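Local atomic coordinates of large component of pyocin AP41 (Pseudomonas aeruginosa, PDB entry 4UHQ), a protein that probably kills competing bacteria as a bacteriocin whose nuclease domain, the part modelled here, cleaves DNA. Residues Val5-Gly10 / Leu108-Asn113; Pro30-Asp35 / Ser57-Ala62; Gln51-Val56 / Gly77-Ala82; Ile96-Pro101 / Asp112-Val117. One frame throughout, in Å; residues are numbered along the deposited sequence.

Contact 1. Residues Val5-Gly10 / Leu108-Asn113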
loop_
_atom_site.group_PDB
_atom_site.type_symbol
_atom_site.label_atom_id
_atom_site.label_comp_id
_atom_site.label_asym_id
_atom_site.label_seq_id
_atom_site.Cartn_x
_atom_site.Cartn_y
_atom_site.Cartn_z
ATOM N N VAL A 5 -15.154 0.073 -7.877
ATOM C CA VAL A 5 -15.548 -0.403 -6.563
ATOM C C VAL A 5 -14.452 -1.299 -6.009
ATOM O O VAL A 5 -13.903 -2.152 -6.729
ATOM C CB VAL A 5 -16.869 -1.176 -6.636
ATOM C CG1 VAL A 5 -17.229 -1.785 -5.277
ATOM C CG2 VAL A 5 -17.967 -0.242 -7.114
ATOM N N ALA A 6 -14.082 -1.092 -4.747
ATOM C CA ALA A 6 -13.041 -1.918 -4.206
ATOM C C ALA A 6 -13.578 -3.290 -3.836
ATOM O O ALA A 6 -14.731 -3.461 -3.415
ATOM C CB ALA A 6 -12.380 -1.236 -2.953
ATOM N N THR A 7 -12.694 -4.258 -3.976
ATOM C CA THR A 7 -13.006 -5.636 -3.689
ATOM C C THR A 7 -11.854 -6.208 -2.912
ATOM O O THR A 7 -10.805 -5.561 -2.783
ATOM C CB THR A 7 -13.216 -6.450 -4.964
ATOM O OG1 THR A 7 -12.017 -6.408 -5.767
ATOM C CG2 THR A 7 -14.364 -5.852 -5.785
ATOM N N GLY A 8 -12.038 -7.405 -2.381
ATOM C CA GLY A 8 -10.943 -8.116 -1.747
ATOM C C GLY A 8 -10.933 -8.008 -0.235
ATOM O O GLY A 8 -11.543 -7.125 0.356
ATOM N N ASN A 9 -10.174 -8.905 0.381
ATOM C CA ASN A 9 -10.300 -9.092 1.815
ATOM C C ASN A 9 -9.050 -8.856 2.642
ATOM O O ASN A 9 -9.149 -8.762 3.874
ATOM C CB ASN A 9 -10.810 -10.509 2.082
ATOM C CG ASN A 9 -12.118 -10.765 1.392
ATOM O OD1 ASN A 9 -13.035 -9.953 1.470
ATOM N ND2 ASN A 9 -12.197 -11.874 0.670
ATOM N N GLY A 10 -7.879 -8.789 2.005
ATOM C CA GLY A 10 -6.630 -8.649 2.737
ATOM C C GLY A 10 -6.244 -9.912 3.478
ATOM O O GLY A 10 -6.748 -11.002 3.172
ATOM N N LEU A 108 -7.291 -2.736 -10.467
ATOM C CA LEU A 108 -6.955 -1.466 -9.822
ATOM C C LEU A 108 -7.351 -1.382 -8.354
ATOM O O LEU A 108 -6.552 -0.949 -7.507
ATOM C CB LEU A 108 -7.653 -0.324 -10.590
ATOM C CG LEU A 108 -7.348 1.108 -10.134
ATOM C CD1 LEU A 108 -5.904 1.445 -10.127
ATOM C CD2 LEU A 108 -8.083 2.091 -11.057
ATOM N N TYR A 109 -8.579 -1.814 -8.039
ATOM C CA TYR A 109 -9.099 -1.611 -6.662
ATOM C C TYR A 109 -9.352 -2.922 -5.942
ATOM O O TYR A 109 -10.080 -2.967 -4.935
ATOM C CB TYR A 109 -10.398 -0.824 -6.686
ATOM C CG TYR A 109 -10.327 0.533 -7.319
ATOM C CD1 TYR A 109 -9.599 1.556 -6.723
ATOM C CD2 TYR A 109 -11.017 0.812 -8.489
ATOM C CE1 TYR A 109 -9.566 2.839 -7.288
ATOM C CE2 TYR A 109 -10.966 2.075 -9.069
ATOM C CZ TYR A 109 -10.253 3.074 -8.465
ATOM O OH TYR A 109 -10.219 4.327 -9.029
ATOM N N ASN A 110 -8.738 -3.996 -6.437
ATOM C CA ASN A 110 -8.790 -5.271 -5.715
ATOM C C ASN A 110 -7.722 -5.264 -4.653
ATOM O O ASN A 110 -6.555 -5.299 -4.939
ATOM C CB ASN A 110 -8.593 -6.456 -6.679
ATOM C CG ASN A 110 -8.651 -7.782 -5.967
ATOM O OD1 ASN A 110 -8.674 -7.849 -4.743
ATOM N ND2 ASN A 110 -8.750 -8.874 -6.741
ATOM N N ILE A 111 -8.164 -5.206 -3.401
ATOM C CA ILE A 111 -7.245 -5.108 -2.286
ATOM C C ILE A 111 -6.334 -6.349 -2.186
ATOM O O ILE A 111 -5.182 -6.242 -1.703
ATOM C CB ILE A 111 -8.058 -4.897 -0.996
ATOM C CG1 ILE A 111 -8.792 -3.530 -1.043
ATOM C CG2 ILE A 111 -7.156 -5.042 0.245
ATOM C CD1 ILE A 111 -10.061 -3.465 -0.148
ATOM N N ASP A 112 -6.801 -7.509 -2.676
ATOM C CA ASP A 112 -5.934 -8.680 -2.705
ATOM C C ASP A 112 -4.863 -8.623 -3.819
ATOM O O ASP A 112 -3.931 -9.439 -3.819
ATOM C CB ASP A 112 -6.796 -9.957 -2.821
ATOM C CG ASP A 112 -7.651 -10.158 -1.588
ATOM O OD1 ASP A 112 -7.116 -9.902 -0.499
ATOM O OD2 ASP A 112 -8.834 -10.517 -1.723
ATOM N N ASN A 113 -4.955 -7.626 -4.692
ATOM C CA ASN A 113 -3.906 -7.317 -5.644
ATOM C C ASN A 113 -3.001 -6.192 -5.186
ATOM O O ASN A 113 -2.239 -5.632 -5.980
ATOM C CB ASN A 113 -4.515 -6.917 -6.990
ATOM C CG ASN A 113 -3.491 -6.955 -8.107
ATOM O OD1 ASN A 113 -2.639 -7.831 -8.123
ATOM N ND2 ASN A 113 -3.561 -6.002 -9.023
HETATM O O HOH W 1 -7.779 -12.442 1.053
#
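Thr7 sits between the backbones of Tyr109 and Ile111 and bonds to both: its N gives to Tyr109 O at 3.1 Å, and its O takes the N-H of Ile111 at 2.7 Å. The two pieces of chain run in nearly the same direction, 22° apart, and meet in a single bridge. Packing is tightest on the inner side of this bridge. Ile111 CB and CG1 both lie 3.3 Å from Thr7 O, with CD1 close behind, while Ala6 CB lies 3.5 Å from Tyr109 O. Beyond them, Ile111 reaches Ala34 and Leu37 of helix 31-37, and Ala6 reaches Phe48. The other side faces solvent and is held by polar atoms. Asp112 bends its carboxylate toward the loop 8-10, CG beside its own backbone N (chi1 -65°). Asp112 OD2 receives Asn9 N at 3.0 Å from above the carboxylate plane, and Asp112 OD1 receives Gly10 N at 2.8 Å on the syn side. A water bridges OD1 to Gly10 O. Gly8, without a side chain, slips past so closely that its CA is 3.2 Å from Asp112 OD2. Asn110 OD1 accepts Asp112 N at 2.8 Å, closing an Asx turn. The whole is an isolated bridge beside an Asx turn, fastening the N-terminal loop to the connection between the two strands of the HNH nuclease motif.

Contact 2. Residues Pro30-Asp35 / Ser57-Ala62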
loop_
_atom_site.group_PDB
_atom_site.type_symbol
_atom_site.label_atom_id
_atom_site.label_comp_id
_atom_site.label_asym_id
_atom_site.label_seq_id
_atom_site.Cartn_x
_atom_site.Cartn_y
_atom_site.Cartn_z
ATOM N N PRO A 30 -3.732 -5.475 5.744
ATOM C CA PRO A 30 -4.413 -6.123 6.865
ATOM C C PRO A 30 -5.906 -6.182 6.648
ATOM O O PRO A 30 -6.477 -5.228 6.115
ATOM C CB PRO A 30 -4.064 -5.216 8.062
ATOM C CG PRO A 30 -2.706 -4.640 7.651
ATOM C CD PRO A 30 -2.850 -4.365 6.169
ATOM N N SER A 31 -6.515 -7.299 7.021
ATOM C CA SER A 31 -7.907 -7.474 6.745
ATOM C C SER A 31 -8.779 -6.379 7.363
ATOM O O SER A 31 -9.816 -6.012 6.786
ATOM C CB SER A 31 -8.368 -8.869 7.220
ATOM O OG SER A 31 -8.262 -9.008 8.653
ATOM N N GLN A 32 -8.386 -5.819 8.508
ATOM C CA GLN A 32 -9.274 -4.827 9.104
ATOM C C GLN A 32 -9.243 -3.506 8.350
ATOM O O GLN A 32 -10.143 -2.680 8.501
ATOM C CB GLN A 32 -8.946 -4.598 10.594
ATOM C CG GLN A 32 -7.616 -3.906 10.857
ATOM C CD GLN A 32 -6.406 -4.844 10.895
ATOM O OE1 GLN A 32 -6.469 -5.997 10.396
ATOM N NE2 GLN A 32 -5.295 -4.365 11.506
ATOM N N ILE A 33 -8.188 -3.298 7.557
ATOM C CA ILE A 33 -8.108 -2.129 6.681
ATOM C C ILE A 33 -8.956 -2.442 5.446
ATOM O O ILE A 33 -9.778 -1.621 5.033
ATOM C CB ILE A 33 -6.651 -1.856 6.250
ATOM C CG1 ILE A 33 -5.771 -1.538 7.479
ATOM C CG2 ILE A 33 -6.598 -0.695 5.250
ATOM C CD1 ILE A 33 -6.335 -0.469 8.316
ATOM N N ALA A 34 -8.794 -3.647 4.902
ATOM C CA ALA A 34 -9.647 -4.039 3.758
ATOM C C ALA A 34 -11.132 -3.901 4.106
ATOM O O ALA A 34 -11.931 -3.486 3.267
ATOM C CB ALA A 34 -9.346 -5.463 3.320
ATOM N N ASP A 35 -11.504 -4.249 5.340
ATOM C CA ASP A 35 -12.912 -4.201 5.724
ATOM C C ASP A 35 -13.499 -2.795 5.647
ATOM O O ASP A 35 -14.719 -2.651 5.498
ATOM C CB ASP A 35 -13.102 -4.726 7.156
ATOM C CG ASP A 35 -12.873 -6.248 7.294
ATOM O OD1 ASP A 35 -12.956 -6.979 6.287
ATOM O OD2 ASP A 35 -12.584 -6.666 8.443
ATOM N N SER A 57 -5.198 5.156 9.583
ATOM C CA SER A 57 -5.176 6.094 10.723
ATOM C C SER A 57 -6.212 5.775 11.793
ATOM O O SER A 57 -6.033 6.175 12.962
ATOM C CB SER A 57 -5.359 7.534 10.189
ATOM O OG SER A 57 -6.753 7.874 10.023
ATOM N N LYS A 58 -7.287 5.080 11.410
ATOM C CA LYS A 58 -8.353 4.770 12.339
ATOM C C LYS A 58 -8.171 3.410 12.989
ATOM O O LYS A 58 -9.005 3.023 13.815
ATOM C CB LYS A 58 -9.700 4.837 11.616
ATOM C CG LYS A 58 -10.084 6.241 11.195
ATOM C CD LYS A 58 -11.231 6.234 10.189
ATOM C CE LYS A 58 -11.593 7.651 9.758
ATOM N NZ LYS A 58 -12.704 7.640 8.755
ATOM N N ASP A 59 -7.090 2.709 12.648
ATOM C CA ASP A 59 -6.880 1.377 13.216
ATOM C C ASP A 59 -5.711 1.320 14.194
ATOM O O ASP A 59 -4.576 1.503 13.795
ATOM C CB ASP A 59 -6.598 0.359 12.112
ATOM C CG ASP A 59 -6.478 -1.038 12.665
ATOM O OD1 ASP A 59 -7.472 -1.517 13.201
ATOM O OD2 ASP A 59 -5.391 -1.645 12.607
ATOM N N PRO A 60 -5.977 1.056 15.472
ATOM C CA PRO A 60 -4.862 1.151 16.437
ATOM C C PRO A 60 -3.697 0.219 16.136
ATOM O O PRO A 60 -2.534 0.632 16.293
ATOM C CB PRO A 60 -5.530 0.774 17.757
ATOM C CG PRO A 60 -6.964 1.291 17.569
ATOM C CD PRO A 60 -7.283 0.957 16.117
ATOM N N SER A 61 -3.977 -0.998 15.692
ATOM C CA SER A 61 -2.936 -1.955 15.395
ATOM C C SER A 61 -2.072 -1.504 14.252
ATOM O O SER A 61 -0.863 -1.667 14.279
ATOM C CB SER A 61 -3.539 -3.340 15.081
ATOM O OG SER A 61 -4.241 -3.820 16.199
ATOM N N ALA A 62 -2.675 -0.911 13.235
ATOM C CA ALA A 62 -1.862 -0.454 12.114
ATOM C C ALA A 62 -1.083 0.793 12.438
ATOM O O ALA A 62 -0.018 1.025 11.876
ATOM C CB ALA A 62 -2.770 -0.220 10.869
#
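Asp59 OD2 is gripped from opposite faces of its carboxylate, by the side-chain amide of Gln32 across the contact and by the backbone N of Ala62. The bond from Gln32 NE2 to Asp59 OD2 is 2.9 Å and practically straight at 177°. The oxygen lies in the amide plane of Gln32, while NE2 stands above the carboxylate plane; the two planes are 57° apart. Gln32 gets there by a bent chain: CG sits between the backbone N and the carbonyl carbon, and a kink at chi2 (-85°) swings the amide across the acid. Its CG passes 3.3 Å from Asp59 OD1 on the way. Asp59 is the N-cap residue of helix 60-63, and the 2.9 Å bond from Ala62 N to Asp59 OD2 is its capping bond. Underneath, the contact is greasy: Ile33 puts CD1 3.9 Å from Asp59 CB and 4.4 Å from Ala62 CB. Ile33 also packs on Phe52 and Ala55 of helix 45-57. One carboxylate oxygen thus caps one helix and ties it to another. Two N-H donors and the start of a helix should together favour the negatively charged form of Asp59.

Contact 3. Residues Gln51-Val56 / Gly77-Ala82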
loop_
_atom_site.group_PDB
_atom_site.type_symbol
_atom_site.label_atom_id
_atom_site.label_comp_id
_atom_site.label_asym_id
_atom_site.label_seq_id
_atom_site.Cartn_x
_atom_site.Cartn_y
_atom_site.Cartn_z
ATOM N N GLN A 51 -8.243 7.343 1.003
ATOM C CA GLN A 51 -9.129 6.674 1.943
ATOM C C GLN A 51 -8.417 5.485 2.563
ATOM O O GLN A 51 -8.683 5.123 3.719
ATOM C CB GLN A 51 -10.453 6.262 1.267
ATOM C CG GLN A 51 -11.266 7.455 0.774
ATOM C CD GLN A 51 -12.684 7.092 0.348
ATOM O OE1 GLN A 51 -13.340 6.258 0.971
ATOM N NE2 GLN A 51 -13.161 7.732 -0.712
ATOM N N PHE A 52 -7.483 4.883 1.814
ATOM C CA PHE A 52 -6.696 3.793 2.359
ATOM C C PHE A 52 -5.903 4.291 3.574
ATOM O O PHE A 52 -5.895 3.668 4.644
ATOM C CB PHE A 52 -5.729 3.234 1.283
ATOM C CG PHE A 52 -4.817 2.186 1.816
ATOM C CD1 PHE A 52 -3.595 2.538 2.371
ATOM C CD2 PHE A 52 -5.153 0.862 1.727
ATOM C CE1 PHE A 52 -2.756 1.557 2.913
ATOM C CE2 PHE A 52 -4.295 -0.139 2.206
ATOM C CZ PHE A 52 -3.106 0.215 2.831
ATOM N N TRP A 53 -5.180 5.390 3.413
ATOM C CA TRP A 53 -4.335 5.802 4.532
ATOM C C TRP A 53 -5.201 6.343 5.660
ATOM O O TRP A 53 -4.838 6.208 6.835
ATOM C CB TRP A 53 -3.293 6.811 4.106
ATOM C CG TRP A 53 -2.242 6.129 3.245
ATOM C CD1 TRP A 53 -2.036 6.332 1.920
ATOM C CD2 TRP A 53 -1.326 5.105 3.668
ATOM N NE1 TRP A 53 -1.009 5.509 1.485
ATOM C CE2 TRP A 53 -0.578 4.731 2.518
ATOM C CE3 TRP A 53 -1.095 4.432 4.883
ATOM C CZ2 TRP A 53 0.426 3.768 2.550
ATOM C CZ3 TRP A 53 -0.068 3.478 4.909
ATOM C CH2 TRP A 53 0.661 3.143 3.741
ATOM N N MET A 54 -6.362 6.945 5.348
ATOM C CA MET A 54 -7.282 7.327 6.454
ATOM C C MET A 54 -7.774 6.088 7.213
ATOM O O MET A 54 -7.908 6.139 8.447
ATOM C CB MET A 54 -8.456 8.109 5.904
ATOM C CG MET A 54 -7.992 9.328 5.174
ATOM S SD MET A 54 -9.052 10.661 5.658
ATOM C CE MET A 54 -9.028 10.377 7.471
ATOM N N ALA A 55 -8.028 4.982 6.511
ATOM C CA ALA A 55 -8.414 3.747 7.201
ATOM C C ALA A 55 -7.300 3.266 8.121
ATOM O O ALA A 55 -7.567 2.846 9.255
ATOM C CB ALA A 55 -8.767 2.645 6.186
ATOM N N VAL A 56 -6.063 3.336 7.649
ATOM C CA VAL A 56 -4.917 3.013 8.513
ATOM C C VAL A 56 -4.952 3.871 9.764
ATOM O O VAL A 56 -4.716 3.408 10.884
ATOM C CB VAL A 56 -3.607 3.194 7.742
ATOM C CG1 VAL A 56 -2.360 3.132 8.646
ATOM C CG2 VAL A 56 -3.518 2.111 6.634
ATOM N N GLY A 77 -4.880 11.392 5.220
ATOM C CA GLY A 77 -5.016 10.649 3.966
ATOM C C GLY A 77 -3.745 10.661 3.134
ATOM O O GLY A 77 -3.772 10.382 1.928
ATOM N N LEU A 78 -2.630 11.005 3.769
ATOM C CA LEU A 78 -1.340 11.005 3.082
ATOM C C LEU A 78 -0.476 9.825 3.461
ATOM O O LEU A 78 -0.551 9.318 4.568
ATOM C CB LEU A 78 -0.575 12.290 3.410
ATOM C CG LEU A 78 -1.351 13.537 3.044
ATOM C CD1 LEU A 78 -0.609 14.764 3.603
ATOM C CD2 LEU A 78 -1.473 13.652 1.554
ATOM N N ALA A 79 0.323 9.331 2.521
ATOM C CA ALA A 79 1.167 8.206 2.826
ATOM C C ALA A 79 2.258 8.533 3.827
ATOM O O ALA A 79 2.804 9.632 3.828
ATOM C CB ALA A 79 1.801 7.663 1.534
ATOM N N PRO A 80 2.628 7.544 4.654
ATOM C CA PRO A 80 3.698 7.798 5.621
ATOM C C PRO A 80 5.052 7.742 4.903
ATOM O O PRO A 80 5.174 7.099 3.840
ATOM C CB PRO A 80 3.580 6.646 6.621
ATOM C CG PRO A 80 2.878 5.522 5.862
ATOM C CD PRO A 80 2.050 6.199 4.782
ATOM N N TYR A 81 6.024 8.440 5.428
ATOM C CA TYR A 81 7.386 8.431 4.880
ATOM C C TYR A 81 8.130 7.196 5.285
ATOM O O TYR A 81 8.082 6.744 6.431
ATOM C CB TYR A 81 8.167 9.652 5.409
ATOM C CG TYR A 81 7.671 10.964 4.895
ATOM C CD1 TYR A 81 6.674 11.652 5.582
ATOM C CD2 TYR A 81 8.181 11.528 3.735
ATOM C CE1 TYR A 81 6.218 12.875 5.146
ATOM C CE2 TYR A 81 7.731 12.757 3.278
ATOM C CZ TYR A 81 6.729 13.409 3.976
ATOM O OH TYR A 81 6.276 14.626 3.523
ATOM N N ALA A 82 8.874 6.646 4.331
ATOM C CA ALA A 82 9.823 5.565 4.611
ATOM C C ALA A 82 11.169 6.132 5.066
ATOM O O ALA A 82 11.423 7.318 4.856
ATOM C CB ALA A 82 10.005 4.693 3.327
#
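With CG beside the backbone N (chi1 -71°), the indole of Trp53 lays one face against the extended chain at Ala79 and Pro80. Two CH-pi contacts make the first shell. Pro80 CD stands 3.3 Å from the centroid of the Trp53 six-membered ring, only 7° off its normal, and Ala79 CA stands 3.7 Å from the centroid of the five-membered ring. The methyl group of Ala79 leans to the nitrogen end, its CB 3.5 Å from Trp53 NE1, while the proline CG lies nearest Trp53 CZ3. On the opposite face of the indole Phe52 places CD1 over the centre, 3.6 Å above the plane, so the ring is sandwiched between its own helix neighbour and the loop. The next residue along the helix, Met54, presses CG to within 3.5 Å of Gly77 CA, tight for two carbons. The second shell fixes where the loop starts and runs. Gly77, at positive phi, is the C-prime residue of a Schellman motif in which Leu78 N reaches back to Phe73 O and Gly77 N to Val74 O, ending helix 68-75. Pro80 is then held by backbone bonding to Phe94. This is partly buried structural packing: helix 45-57 lies against the exit of helix 68-75, whose Val74 touches both Trp53 and Pro80, and strands 95-98 and 114-117 present Ile96 and Ile116 near the indole.

Contact 4. Residues Ile96-Pro101 / Asp112-Val117. With NI (nickel (II) ion), chain E.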
loop_
_atom_site.group_PDB
_atom_site.type_symbol
_atom_site.label_atom_id
_atom_site.label_comp_id
_atom_site.label_asym_id
_atom_site.label_seq_id
_atom_site.Cartn_x
_atom_site.Cartn_y
_atom_site.Cartn_z
ATOM N N ILE A 96 1.633 1.936 -2.608
ATOM C CA ILE A 96 0.739 0.812 -2.811
ATOM C C ILE A 96 1.036 0.244 -4.202
ATOM O O ILE A 96 0.879 0.959 -5.204
ATOM C CB ILE A 96 -0.713 1.270 -2.713
ATOM C CG1 ILE A 96 -0.986 1.950 -1.378
ATOM C CG2 ILE A 96 -1.632 0.027 -2.887
ATOM C CD1 ILE A 96 -2.349 2.664 -1.363
ATOM N N HIS A 97 1.575 -0.966 -4.252
ATOM C CA HIS A 97 1.922 -1.597 -5.533
ATOM C C HIS A 97 0.885 -2.646 -5.910
ATOM O O HIS A 97 0.369 -3.400 -5.071
ATOM C CB HIS A 97 3.338 -2.206 -5.407
ATOM C CG HIS A 97 3.676 -3.317 -6.374
ATOM N ND1 HIS A 97 3.944 -3.130 -7.730
ATOM C CD2 HIS A 97 3.901 -4.635 -6.131
ATOM C CE1 HIS A 97 4.272 -4.290 -8.271
ATOM N NE2 HIS A 97 4.249 -5.222 -7.322
ATOM N N HIS A 98 0.555 -2.658 -7.197
ATOM C CA HIS A 98 -0.327 -3.673 -7.750
ATOM C C HIS A 98 0.496 -4.909 -8.095
ATOM O O HIS A 98 1.365 -4.882 -8.958
ATOM C CB HIS A 98 -1.048 -3.108 -8.995
ATOM C CG HIS A 98 -2.065 -2.068 -8.632
ATOM N ND1 HIS A 98 -1.760 -0.725 -8.487
ATOM C CD2 HIS A 98 -3.389 -2.199 -8.372
ATOM C CE1 HIS A 98 -2.865 -0.077 -8.111
ATOM N NE2 HIS A 98 -3.863 -0.949 -8.033
ATOM N N VAL A 99 0.226 -5.996 -7.377
ATOM C CA VAL A 99 1.025 -7.218 -7.425
ATOM C C VAL A 99 1.078 -7.780 -8.840
ATOM O O VAL A 99 2.158 -8.105 -9.340
ATOM C CB VAL A 99 0.450 -8.259 -6.458
ATOM C CG1 VAL A 99 1.191 -9.563 -6.554
ATOM C CG2 VAL A 99 0.579 -7.756 -5.007
ATOM N N VAL A 100 -0.094 -7.917 -9.465
ATOM C CA VAL A 100 -0.167 -8.063 -10.929
ATOM C C VAL A 100 -0.303 -6.632 -11.436
ATOM O O VAL A 100 -1.277 -5.932 -11.136
ATOM C CB VAL A 100 -1.377 -8.881 -11.359
ATOM C CG1 VAL A 100 -1.419 -8.941 -12.905
ATOM C CG2 VAL A 100 -1.306 -10.273 -10.747
ATOM N N PRO A 101 0.715 -6.134 -12.116
ATOM C CA PRO A 101 0.655 -4.734 -12.509
ATOM C C PRO A 101 -0.537 -4.373 -13.388
ATOM O O PRO A 101 -1.085 -5.196 -14.121
ATOM C CB PRO A 101 1.959 -4.532 -13.281
ATOM C CG PRO A 101 2.895 -5.521 -12.595
ATOM C CD PRO A 101 2.042 -6.733 -12.380
ATOM N N ASP A 112 -6.801 -7.509 -2.676
ATOM C CA ASP A 112 -5.934 -8.680 -2.705
ATOM C C ASP A 112 -4.863 -8.623 -3.819
ATOM O O ASP A 112 -3.931 -9.439 -3.819
ATOM C CB ASP A 112 -6.796 -9.957 -2.821
ATOM C CG ASP A 112 -7.651 -10.158 -1.588
ATOM O OD1 ASP A 112 -7.116 -9.902 -0.499
ATOM O OD2 ASP A 112 -8.834 -10.517 -1.723
ATOM N N ASN A 113 -4.955 -7.626 -4.692
ATOM C CA ASN A 113 -3.906 -7.317 -5.644
ATOM C C ASN A 113 -3.001 -6.192 -5.186
ATOM O O ASN A 113 -2.239 -5.632 -5.980
ATOM C CB ASN A 113 -4.515 -6.917 -6.990
ATOM C CG ASN A 113 -3.491 -6.955 -8.107
ATOM O OD1 ASN A 113 -2.639 -7.831 -8.123
ATOM N ND2 ASN A 113 -3.561 -6.002 -9.023
ATOM N N LEU A 114 -3.065 -5.852 -3.904
ATOM C CA LEU A 114 -2.230 -4.723 -3.401
ATOM C C LEU A 114 -1.237 -5.190 -2.350
ATOM O O LEU A 114 -1.565 -6.071 -1.528
ATOM C CB LEU A 114 -3.087 -3.630 -2.747
ATOM C CG LEU A 114 -4.200 -3.136 -3.630
ATOM C CD1 LEU A 114 -5.002 -2.068 -2.889
ATOM C CD2 LEU A 114 -3.702 -2.594 -4.965
ATOM N N VAL A 115 -0.048 -4.599 -2.390
ATOM C CA VAL A 115 0.874 -4.697 -1.247
ATOM C C VAL A 115 1.400 -3.321 -0.936
ATOM O O VAL A 115 1.311 -2.393 -1.764
ATOM C CB VAL A 115 2.059 -5.649 -1.517
ATOM C CG1 VAL A 115 1.590 -7.094 -1.596
ATOM C CG2 VAL A 115 2.812 -5.227 -2.834
ATOM N N ILE A 116 1.965 -3.152 0.269
ATOM C CA ILE A 116 2.716 -1.931 0.557
ATOM C C ILE A 116 4.197 -2.229 0.435
ATOM O O ILE A 116 4.659 -3.290 0.873
ATOM C CB ILE A 116 2.450 -1.368 1.971
ATOM C CG1 ILE A 116 0.956 -1.152 2.212
ATOM C CG2 ILE A 116 3.207 -0.049 2.165
ATOM C CD1 ILE A 116 0.233 -0.286 1.141
ATOM N N VAL A 117 4.906 -1.327 -0.252
ATOM C CA VAL A 117 6.338 -1.430 -0.518
ATOM C C VAL A 117 6.977 -0.076 -0.324
ATOM O O VAL A 117 6.326 0.981 -0.409
ATOM C CB VAL A 117 6.627 -1.914 -1.954
ATOM C CG1 VAL A 117 6.385 -3.418 -2.068
ATOM C CG2 VAL A 117 5.734 -1.124 -2.953
HETATM NI NI NI E . 3.868 -1.520 -9.057
HETATM O O HOH W 2 2.652 -2.843 -10.252
#
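His97 leaves its strand with CB against Val117 CG2 at 3.6 Å. With CG roughly anti to the backbone N (chi1 158°), the ring stands beside Val115, whose CG2 meets His97 CD2 edge-on, in the ring plane, at 3.5 Å. Val99 N sits over one face, toward the rim, and CG of His97 lies 3.2 Å from the nickel. On the other side of the ring His97 ND1 binds the nickel at 2.1 Å. A water at 2.2 Å from the nickel and four further atoms, among them NE2 of His122 and NE2 of His126, complete the shell. The backbone of His97 is paired too: its N and O both bond to Val115 in an antiparallel hydrogen-bonded pair. His98 faces the other side of the sheet. Leu114 lays CD2 over its ring, 3.4 Å from CD2 of His98, while NE2 bonds to Leu108 O and ND1 to a citrate probably brought by the crystallisation liquor. Past the strand, Asn113 takes over the pairing. Its O accepts Val99 N, and its amide closes a two-bond ring with Val100: OD1 takes Val100 N at 2.9 Å, and ND2 gives to Val100 O at 3.1 Å, nearly straight at 172° and in the carbonyl plane. Asn113 ND2 also bonds to Ala107 O. This fits the HNH pattern, in which the central asparagine pins the loop between the two strands of a beta-beta-alpha metal finger. With OD1 and ND2 both bonded to main-chain atoms, the asparagine would fix the turn after the strand and probably helps set the position of His97.

In the fold
Contact 4 carries His97, one of the three nickel-binding histidines; His122 and His126 come from helix 119-132. Contact 1 shares Asp112 and Asn113 with it, and their centres lie 10 Å apart. Contact 3 meets the strands through Ile96 and Ile116, with Phe52 CZ 3.8 Å from Ile116 CD1; the side chain of Trp53 is about 13 Å from the nickel. Contact 2 touches contact 3 through Ile33 and contact 1 through Ala34, which meets Ile111 CG2 with its CB at 3.8 Å, but stays about 6 Å from contact 4 at the nearest atoms. Along the chain, contacts 2 and 3 lie nested in the loop that contact 1 closes.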